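Local coordinates for sortase (PDB 5UTT), which probably acts as a sortase, the cysteine transpeptidase type that attaches surface proteins to the Gram-positive cell envelope, this chain holding the sortase domain, at residues A[35-38]-A[42-45]; A[62-67]-A[145-150]; A[93-98]-A[163-168]; A[173-178]-A[184-189]. One frame throughout, in Å; residues are numbered along the deposited sequence.

Contact 1 (A[35-38]-A[42-45])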
# COMPACT_ATOMS: atom_id res chain seq x y z
N PRO A 35 -9.36 -4.67 -3.77
CA PRO A 35 -10.56 -5.25 -4.42
C PRO A 35 -11.00 -4.63 -5.75
O PRO A 35 -11.49 -5.33 -6.64
CB PRO A 35 -11.62 -5.07 -3.34
CG PRO A 35 -10.85 -5.19 -2.07
CD PRO A 35 -9.62 -4.39 -2.33
N LYS A 36 -10.76 -3.34 -5.94
CA LYS A 36 -11.03 -2.73 -7.26
C LYS A 36 -10.10 -3.15 -8.40
O LYS A 36 -10.28 -2.69 -9.54
CB LYS A 36 -10.99 -1.23 -7.14
CG LYS A 36 -12.27 -0.71 -6.50
CD LYS A 36 -12.49 0.71 -6.94
CE LYS A 36 -13.92 1.16 -6.75
NZ LYS A 36 -13.89 2.64 -6.82
N TRP A 37 -9.08 -3.91 -8.10
CA TRP A 37 -8.14 -4.38 -9.10
C TRP A 37 -8.40 -5.84 -9.46
O TRP A 37 -7.68 -6.39 -10.36
CB TRP A 37 -6.68 -4.17 -8.64
CG TRP A 37 -6.27 -2.73 -8.51
CD1 TRP A 37 -6.97 -1.63 -8.95
CD2 TRP A 37 -5.06 -2.22 -7.94
NE1 TRP A 37 -6.31 -0.50 -8.65
CE2 TRP A 37 -5.14 -0.80 -8.03
CE3 TRP A 37 -3.93 -2.80 -7.34
CZ2 TRP A 37 -4.13 0.03 -7.57
CZ3 TRP A 37 -2.94 -1.95 -6.87
CH2 TRP A 37 -3.06 -0.55 -6.98
N TYR A 38 -9.41 -6.46 -8.86
CA TYR A 38 -9.84 -7.79 -9.31
C TYR A 38 -10.24 -7.66 -10.78
O TYR A 38 -11.02 -6.79 -11.14
CB TYR A 38 -10.95 -8.37 -8.47
CG TYR A 38 -10.50 -9.00 -7.18
CD1 TYR A 38 -9.51 -9.99 -7.15
CD2 TYR A 38 -11.08 -8.63 -5.97
CE1 TYR A 38 -9.11 -10.58 -5.97
CE2 TYR A 38 -10.69 -9.20 -4.78
CZ TYR A 38 -9.73 -10.19 -4.78
OH TYR A 38 -9.39 -10.74 -3.58
N ASN A 42 -3.37 -9.63 -11.37
CA ASN A 42 -3.50 -10.86 -10.60
C ASN A 42 -3.92 -10.53 -9.16
O ASN A 42 -4.38 -11.42 -8.44
CB ASN A 42 -2.19 -11.61 -10.54
CG ASN A 42 -1.68 -11.98 -11.93
OD1 ASN A 42 -2.36 -11.77 -12.92
ND2 ASN A 42 -0.48 -12.53 -11.99
N ASN A 43 -3.66 -9.28 -8.76
CA ASN A 43 -4.12 -8.76 -7.46
C ASN A 43 -3.54 -9.56 -6.27
O ASN A 43 -4.23 -9.83 -5.27
CB ASN A 43 -5.63 -8.67 -7.43
CG ASN A 43 -6.14 -7.58 -6.48
OD1 ASN A 43 -5.38 -6.69 -6.10
ND2 ASN A 43 -7.42 -7.61 -6.18
N ASN A 44 -2.26 -9.86 -6.35
CA ASN A 44 -1.61 -10.55 -5.25
C ASN A 44 -0.17 -10.11 -5.17
O ASN A 44 0.74 -10.92 -5.06
CB ASN A 44 -1.77 -12.07 -5.35
CG ASN A 44 -1.08 -12.67 -6.55
OD1 ASN A 44 -0.79 -12.01 -7.53
ND2 ASN A 44 -0.77 -13.95 -6.44
N MET A 45 -0.01 -8.80 -5.20
CA MET A 45 1.26 -8.19 -5.38
C MET A 45 2.10 -8.30 -4.15
O MET A 45 1.67 -7.83 -3.05
CB MET A 45 1.03 -6.73 -5.77
CG MET A 45 2.26 -5.98 -6.18
SD MET A 45 1.83 -4.37 -6.86
CE MET A 45 3.39 -3.74 -7.50
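Asn43 sets its side-chain amide against one face of the Tyr38 ring. ND2 of Asn43 sits over the centre of the Tyr38 ring, 3.3 Å above its plane. The amide plane and the ring plane are 82° apart, so the amide stands on its nitrogen end against the face and does not stack flat. CD1 is the ring atom closest to it, with Asn43 ND2 3.3 Å from Tyr38 CD1. The first torsion of Asn43 places CG anti to the backbone N (chi1 -152°), and this sends the amide across to 35-38. Its other end turns to the tryptophan: Asn43 OD1 lies 3.8 Å from Trp37 CB. Asn43 thus fits between the face of Tyr38 and the CB of Trp37, and much of the 192 Å² buried here is its own surface. ND2 also donates to Val34 O, which helps fix the rotation of the amide. The 35-37 turn is a short 3-10 segment, closed by the backbone bond from Tyr38 N to Pro35 O at 3.2 Å. It presents Trp37 and Tyr38 one after the other. Their polar ends look elsewhere: Trp37 NE1 donates to Arg91 O, and Tyr38 OH bonds to Leu184 N near the C-terminus. The contact folds the long loop between the antiparallel neighbours 28-33 and 45-49 back on itself. Tyr38 and Asn43 both rest on Val33 at the end of the first strand, while Pro35 leans on Glu100 and Ile102 of strand 100-104.

Contact 2 (A[62-67]-A[145-150])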
# COMPACT_ATOMS: atom_id res chain seq x y z
N GLY A 62 7.29 -1.84 -3.11
CA GLY A 62 8.43 -1.62 -2.20
C GLY A 62 8.19 -0.66 -1.04
O GLY A 62 7.74 0.47 -1.23
N HIS A 63 8.56 -1.07 0.17
CA HIS A 63 8.39 -0.21 1.32
C HIS A 63 9.53 0.80 1.42
O HIS A 63 10.69 0.43 1.49
CB HIS A 63 8.34 -1.05 2.58
CG HIS A 63 8.20 -0.26 3.86
ND1 HIS A 63 9.01 -0.50 4.94
CD2 HIS A 63 7.34 0.72 4.24
CE1 HIS A 63 8.67 0.30 5.94
NE2 HIS A 63 7.65 1.03 5.55
N TYR A 64 9.16 2.08 1.47
CA TYR A 64 10.10 3.15 1.78
C TYR A 64 10.74 2.88 3.15
O TYR A 64 10.04 2.78 4.18
CB TYR A 64 9.41 4.52 1.75
CG TYR A 64 8.98 5.04 0.37
CD1 TYR A 64 7.77 4.66 -0.21
CD2 TYR A 64 9.79 5.92 -0.32
CE1 TYR A 64 7.38 5.16 -1.45
CE2 TYR A 64 9.43 6.42 -1.57
CZ TYR A 64 8.23 6.03 -2.12
OH TYR A 64 7.83 6.51 -3.36
N THR A 65 12.04 2.74 3.20
CA THR A 65 12.68 2.13 4.35
C THR A 65 12.65 3.04 5.56
O THR A 65 12.74 2.56 6.67
CB THR A 65 14.09 1.64 4.01
OG1 THR A 65 14.86 2.77 3.60
CG2 THR A 65 14.02 0.57 2.88
N ASN A 66 12.49 4.35 5.35
CA ASN A 66 12.48 5.30 6.48
C ASN A 66 11.08 5.68 6.93
O ASN A 66 10.91 6.56 7.80
CB ASN A 66 13.35 6.53 6.15
CG ASN A 66 14.85 6.20 6.15
OD1 ASN A 66 15.30 5.25 6.79
ND2 ASN A 66 15.63 6.98 5.41
N THR A 67 10.08 5.03 6.36
CA THR A 67 8.71 5.15 6.83
C THR A 67 8.38 4.05 7.83
O THR A 67 9.21 3.19 8.14
CB THR A 67 7.68 5.18 5.66
OG1 THR A 67 7.58 3.90 5.03
CG2 THR A 67 8.02 6.30 4.69
N THR A 145 0.27 4.31 2.32
CA THR A 145 0.36 5.24 1.24
C THR A 145 0.89 4.46 0.06
O THR A 145 1.87 3.76 0.21
CB THR A 145 1.31 6.41 1.55
OG1 THR A 145 0.76 7.19 2.64
CG2 THR A 145 1.42 7.34 0.38
N LEU A 146 0.20 4.58 -1.06
CA LEU A 146 0.68 3.98 -2.34
C LEU A 146 1.13 5.08 -3.24
O LEU A 146 0.33 6.03 -3.48
CB LEU A 146 -0.43 3.18 -3.02
CG LEU A 146 -0.60 1.68 -2.71
CD1 LEU A 146 -0.82 1.43 -1.26
CD2 LEU A 146 -1.74 1.07 -3.52
N THR A 147 2.30 4.90 -3.88
CA THR A 147 2.86 5.88 -4.78
C THR A 147 3.23 5.25 -6.11
O THR A 147 3.70 4.13 -6.14
CB THR A 147 4.13 6.64 -4.21
OG1 THR A 147 5.34 5.86 -4.27
CG2 THR A 147 3.94 6.99 -2.72
N THR A 148 3.02 6.01 -7.15
CA THR A 148 3.46 5.60 -8.49
C THR A 148 3.58 6.83 -9.39
O THR A 148 3.24 7.93 -9.01
CB THR A 148 2.46 4.55 -9.06
OG1 THR A 148 3.05 3.96 -10.25
CG2 THR A 148 1.21 5.17 -9.43
N CYS A 149 4.02 6.63 -10.64
CA CYS A 149 4.19 7.70 -11.61
C CYS A 149 2.92 8.07 -12.30
O CYS A 149 2.07 7.21 -12.49
CB CYS A 149 5.24 7.27 -12.67
SG CYS A 149 6.89 7.30 -11.98
N HIS A 150 2.81 9.34 -12.70
CA HIS A 150 1.74 9.83 -13.53
C HIS A 150 2.26 11.05 -14.35
O HIS A 150 3.09 11.83 -13.89
CB HIS A 150 0.49 10.21 -12.65
CG HIS A 150 -0.78 10.46 -13.43
ND1 HIS A 150 -1.55 9.44 -13.95
CD2 HIS A 150 -1.43 11.61 -13.76
CE1 HIS A 150 -2.62 9.94 -14.54
NE2 HIS A 150 -2.56 11.26 -14.46
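Tyr64 and Thr147 join through their hydroxyls. Tyr64 OH is 2.7 Å from Thr147 OG1, a hydrogen bond in which either group could be the donor. The two side chains come from opposite directions. OG1 of Thr147 lies at the edge of the phenol ring and in its plane. Thr147 CG2 lies alongside, 4.1 Å from Tyr64 CE1. The threonine torsion (chi1 78°) sets OG1 between the backbone N and the carbonyl carbon, and turns it to the tyrosine. The strands that carry the two residues are not neighbours. In the sheet, 74-79 runs between 61-63 and 142-150, so the tyrosine spans that middle strand, packing on Ala77 and Ala79. Thr147 also rests on Ala79. This sheet belongs to the beta-barrel fold of sortases. The sequence TLTTC at 145-149 fits the family signature TLXTC, whose cysteine is the nucleophile in relatives, so Thr147 lies on the strand that leads to the probable active site. Further out, a type I turn from Tyr64 to Thr67 follows strand 61-63. Tyr64 O accepts two bonds there, from Thr67 OG1 at 2.8 Å and from Thr67 N at 3.1 Å. Both donors reach it from the same face of its plane. The Tyr64 backbone also bonds to Ala77. Ile128, in a loop, touches the Tyr64 side chain, and Ile164 of strand 161-174 packs against Thr147. Beyond Thr147, Thr148 OG1 bonds to Gly80 O and Cys149 O accepts from Arg82.

Contact 3 (A[93-98]-A[163-168])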
# COMPACT_ATOMS: atom_id res chain seq x y z
N ASP A 93 -5.69 4.96 -10.32
CA ASP A 93 -6.69 6.02 -10.56
C ASP A 93 -8.13 5.58 -10.31
O ASP A 93 -9.02 6.42 -10.32
CB ASP A 93 -6.56 6.61 -11.98
CG ASP A 93 -6.66 5.54 -13.06
OD1 ASP A 93 -6.83 4.36 -12.75
OD2 ASP A 93 -6.60 5.93 -14.23
N LEU A 94 -8.36 4.30 -10.04
CA LEU A 94 -9.70 3.79 -9.79
C LEU A 94 -10.05 3.95 -8.34
O LEU A 94 -11.17 3.73 -7.98
CB LEU A 94 -9.84 2.31 -10.14
CG LEU A 94 -9.56 1.90 -11.61
CD1 LEU A 94 -9.73 0.39 -11.67
CD2 LEU A 94 -10.48 2.59 -12.58
N LEU A 95 -9.09 4.31 -7.51
CA LEU A 95 -9.32 4.30 -6.07
C LEU A 95 -9.98 5.61 -5.66
O LEU A 95 -9.49 6.72 -5.94
CB LEU A 95 -7.99 4.07 -5.34
CG LEU A 95 -7.28 2.75 -5.66
CD1 LEU A 95 -5.91 2.66 -5.03
CD2 LEU A 95 -8.16 1.62 -5.16
N GLN A 96 -11.11 5.47 -4.98
CA GLN A 96 -11.89 6.59 -4.53
C GLN A 96 -12.05 6.48 -3.01
O GLN A 96 -11.87 5.41 -2.42
CB GLN A 96 -13.26 6.55 -5.23
CG GLN A 96 -13.17 6.43 -6.76
CD GLN A 96 -14.51 6.18 -7.44
OE1 GLN A 96 -15.56 6.48 -6.90
NE2 GLN A 96 -14.46 5.63 -8.65
N GLU A 97 -12.45 7.58 -2.39
CA GLU A 97 -12.71 7.55 -0.97
C GLU A 97 -13.57 6.36 -0.55
O GLU A 97 -14.64 6.09 -1.13
CB GLU A 97 -13.37 8.84 -0.55
CG GLU A 97 -13.50 8.96 0.96
CD GLU A 97 -14.38 10.10 1.36
OE1 GLU A 97 -14.89 10.84 0.47
OE2 GLU A 97 -14.58 10.26 2.59
N GLY A 98 -13.12 5.66 0.47
CA GLY A 98 -13.81 4.48 0.99
C GLY A 98 -13.44 3.14 0.37
O GLY A 98 -13.74 2.08 0.94
N TRP A 163 1.28 9.94 -8.63
CA TRP A 163 -0.06 9.71 -8.09
C TRP A 163 0.06 9.01 -6.74
O TRP A 163 0.65 7.93 -6.60
CB TRP A 163 -0.89 8.89 -9.07
CG TRP A 163 -2.34 8.85 -8.72
CD1 TRP A 163 -2.93 8.26 -7.62
CD2 TRP A 163 -3.40 9.30 -9.54
NE1 TRP A 163 -4.30 8.37 -7.71
CE2 TRP A 163 -4.61 9.03 -8.88
CE3 TRP A 163 -3.45 9.97 -10.77
CZ2 TRP A 163 -5.82 9.38 -9.41
CZ3 TRP A 163 -4.65 10.32 -11.29
CH2 TRP A 163 -5.83 10.02 -10.62
N ILE A 164 -0.54 9.63 -5.72
CA ILE A 164 -0.42 9.19 -4.33
C ILE A 164 -1.81 8.85 -3.81
O ILE A 164 -2.72 9.62 -3.97
CB ILE A 164 0.10 10.30 -3.42
CG1 ILE A 164 1.32 10.99 -4.02
CG2 ILE A 164 0.36 9.77 -2.00
CD1 ILE A 164 2.50 10.07 -4.19
N VAL A 165 -1.95 7.67 -3.21
CA VAL A 165 -3.21 7.30 -2.52
C VAL A 165 -2.95 7.10 -1.04
O VAL A 165 -2.10 6.33 -0.66
CB VAL A 165 -3.89 6.04 -3.12
CG1 VAL A 165 -5.13 5.59 -2.32
CG2 VAL A 165 -4.29 6.31 -4.53
N HIS A 166 -3.76 7.76 -0.22
CA HIS A 166 -3.72 7.55 1.24
C HIS A 166 -4.93 6.74 1.74
O HIS A 166 -6.05 6.98 1.31
CB HIS A 166 -3.71 8.91 1.97
CG HIS A 166 -2.46 9.70 1.78
ND1 HIS A 166 -2.46 11.01 1.34
CD2 HIS A 166 -1.17 9.34 1.89
CE1 HIS A 166 -1.21 11.43 1.25
NE2 HIS A 166 -0.41 10.43 1.56
N ALA A 167 -4.69 5.80 2.65
CA ALA A 167 -5.75 4.99 3.27
C ALA A 167 -5.50 4.89 4.78
O ALA A 167 -4.39 4.64 5.23
CB ALA A 167 -5.88 3.61 2.62
N LYS A 168 -6.56 5.18 5.54
CA LYS A 168 -6.52 5.11 7.00
C LYS A 168 -6.95 3.72 7.50
O LYS A 168 -7.89 3.13 6.99
CB LYS A 168 -7.44 6.20 7.57
CG LYS A 168 -7.41 6.28 9.09
CD LYS A 168 -8.13 7.54 9.58
CE LYS A 168 -8.37 7.45 11.06
NZ LYS A 168 -8.88 8.71 11.67
O HOH W 1 -6.84 7.34 -6.83
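One water molecule links Leu95 to Trp163. It accepts from Trp163 NE1 at 2.9 Å and lies in the plane of the indole, at its edge. The same water is 2.9 Å from Leu95 O, to which it probably donates. The face of the indole meets Asp93. Asp93 CA lies 3.5 Å above the ring plane, offset toward the rim. Asp93 CB makes a CH-pi contact, 4.1 Å from the centroid of the six-membered ring of Trp163 and 26° off its normal. The carboxylate does not take part in this. With chi1 at 56° it turns aside, and OD1 forms a salt bridge with Arg91. Leu95 packs further along the strand. Its CD1 sits 4.0 Å from Val165 CG2, reaching both methyls of the valine, and the two side chains cross at about a right angle. The contact thus lays the loop between strands 74-79 and 100-104 on strand 161-174 of the sortase barrel, through alternate residues Trp163 and Val165. Around them, Trp163 stacks with His117 and meets His150 edge-to-face, while Val165 also touches Ile92 and Ile101. The contact is mostly apolar. Its polar groups are satisfied in different ways: the indole N-H is met by water, the aspartate charge is met by Arg91, away from the tryptophan, and Asp93 offers its CA and CB to the ring.

Contact 4 (A[173-178]-A[184-189])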
# COMPACT_ATOMS: atom_id res chain seq x y z
N MET A 173 -7.75 -8.51 11.00
CA MET A 173 -8.24 -9.85 11.31
C MET A 173 -7.08 -10.79 11.50
O MET A 173 -6.05 -10.65 10.82
CB MET A 173 -9.14 -10.37 10.20
CG MET A 173 -10.34 -9.49 9.87
SD MET A 173 -11.40 -10.18 8.57
CE MET A 173 -12.05 -11.61 9.44
N ASP A 174 -7.23 -11.74 12.42
CA ASP A 174 -6.30 -12.87 12.51
C ASP A 174 -6.53 -13.75 11.29
O ASP A 174 -7.65 -14.18 11.06
CB ASP A 174 -6.60 -13.67 13.80
CG ASP A 174 -5.51 -14.65 14.14
OD1 ASP A 174 -4.93 -15.27 13.22
OD2 ASP A 174 -5.25 -14.82 15.36
N ARG A 175 -5.49 -14.01 10.50
CA ARG A 175 -5.65 -14.73 9.24
C ARG A 175 -6.05 -16.21 9.44
O ARG A 175 -6.61 -16.84 8.53
CB ARG A 175 -4.35 -14.65 8.45
CG ARG A 175 -4.38 -15.25 7.05
CD ARG A 175 -3.01 -15.15 6.40
NE ARG A 175 -3.05 -15.52 4.99
CZ ARG A 175 -2.07 -15.28 4.11
NH1 ARG A 175 -0.94 -14.68 4.49
NH2 ARG A 175 -2.21 -15.66 2.85
N SER A 176 -5.75 -16.77 10.60
CA SER A 176 -6.17 -18.14 10.89
C SER A 176 -7.66 -18.22 11.24
O SER A 176 -8.26 -19.30 11.20
CB SER A 176 -5.32 -18.71 12.02
OG SER A 176 -5.67 -18.14 13.25
N GLU A 177 -8.25 -17.07 11.59
CA GLU A 177 -9.65 -17.00 12.02
C GLU A 177 -10.63 -16.39 11.02
O GLU A 177 -11.83 -16.47 11.21
CB GLU A 177 -9.71 -16.21 13.33
CG GLU A 177 -8.84 -16.88 14.39
CD GLU A 177 -8.77 -16.14 15.70
OE1 GLU A 177 -9.26 -14.99 15.77
OE2 GLU A 177 -8.22 -16.71 16.67
N GLY A 178 -10.13 -15.82 9.92
CA GLY A 178 -11.04 -15.21 8.97
C GLY A 178 -10.33 -14.28 8.00
O GLY A 178 -9.14 -13.99 8.16
N LEU A 184 -11.78 -12.38 -2.61
CA LEU A 184 -12.53 -13.36 -3.39
C LEU A 184 -11.91 -14.75 -3.38
O LEU A 184 -12.61 -15.72 -3.62
CB LEU A 184 -12.66 -12.93 -4.84
CG LEU A 184 -13.46 -11.65 -5.12
CD1 LEU A 184 -13.46 -11.39 -6.63
CD2 LEU A 184 -14.87 -11.74 -4.55
N ASN A 185 -10.60 -14.81 -3.19
CA ASN A 185 -9.88 -16.05 -3.01
C ASN A 185 -8.60 -15.74 -2.27
O ASN A 185 -8.21 -14.58 -2.16
CB ASN A 185 -9.53 -16.66 -4.37
CG ASN A 185 -8.67 -15.73 -5.22
OD1 ASN A 185 -7.45 -15.83 -5.25
ND2 ASN A 185 -9.30 -14.81 -5.88
N ASP A 186 -7.93 -16.80 -1.80
CA ASP A 186 -6.72 -16.61 -1.03
C ASP A 186 -5.66 -16.06 -1.96
O ASP A 186 -5.36 -16.69 -2.99
CB ASP A 186 -6.25 -17.94 -0.41
CG ASP A 186 -5.41 -17.74 0.84
OD1 ASP A 186 -4.72 -16.70 0.96
OD2 ASP A 186 -5.43 -18.64 1.71
N PRO A 187 -5.09 -14.89 -1.64
CA PRO A 187 -3.98 -14.34 -2.41
C PRO A 187 -2.72 -15.16 -2.25
O PRO A 187 -1.89 -15.18 -3.18
CB PRO A 187 -3.78 -12.95 -1.84
CG PRO A 187 -4.33 -13.03 -0.47
CD PRO A 187 -5.46 -14.00 -0.52
N GLY A 188 -2.60 -15.86 -1.13
CA GLY A 188 -1.43 -16.63 -0.81
C GLY A 188 -1.81 -18.03 -0.37
O GLY A 188 -2.80 -18.62 -0.84
N VAL A 189 -1.03 -18.57 0.53
CA VAL A 189 -1.20 -19.92 1.03
C VAL A 189 -1.80 -19.83 2.45
O VAL A 189 -1.22 -19.18 3.29
CB VAL A 189 0.16 -20.62 1.09
CG1 VAL A 189 0.02 -22.05 1.59
CG2 VAL A 189 0.82 -20.59 -0.30
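Arg175 and Asp186 form a salt bridge across the contact, with Arg175 NH2 3.3 Å from Asp186 OD1. As a hydrogen bond it is weak, with an angle of 154° at the hydrogen. The stronger hold on Arg175 is from NH1 to Thr105 O. The carboxylate oxygen of Asp186 lies at the guanidinium edge, in its plane, but the two flat groups are 52° apart. The same OD1 accepts from Gly188 N at 3.1 Å, from above the carboxylate plane. That bond makes an Asx turn, which probably helps to position the carboxylate. Arg175 has a further partner: NE forms a salt bridge with the C-terminal carboxylate of Asn190. Its chain is extended, with CG anti to the backbone N (chi1 -175°), and reaches across from the end of strand 161-174. A second Asx turn lies beside it, where Asp174 OD1 accepts from Ser176 N and Ser176 OG. Packing is thin. Val189 O sits over one guanidinium face, 3.7 Å from Arg175 NH2, and Gly188 CA lies at the edge. Arg175 and Pro187 both touch Trp109. One arginine thus faces two nearby anions, Asp186 and the C-terminus, and its charge probably offsets their mutual repulsion at this surface.

Contact 1 comes first along the chain, and contact 4 follows the other three. The segments of contacts 2 and 3 alternate, and these contacts are joined within the sheet: strands 142-150 and 161-174 are neighbours, and backbone bonds tie Leu146 to Val165 and Thr148 to Trp163. Their centres are 13 Å apart. Contact 1 lies about 18 Å from contact 2, across the centre of the chain, yet Trp37 touches Leu146 and also Leu95 of contact 3. Contact 4 is a surface contact at the far end of strand 161-174, with its centre about 23 Å from that of contact 3. It reaches contact 1 through Tyr38 and Leu184, which ties the C-terminal tail to the sortase fold.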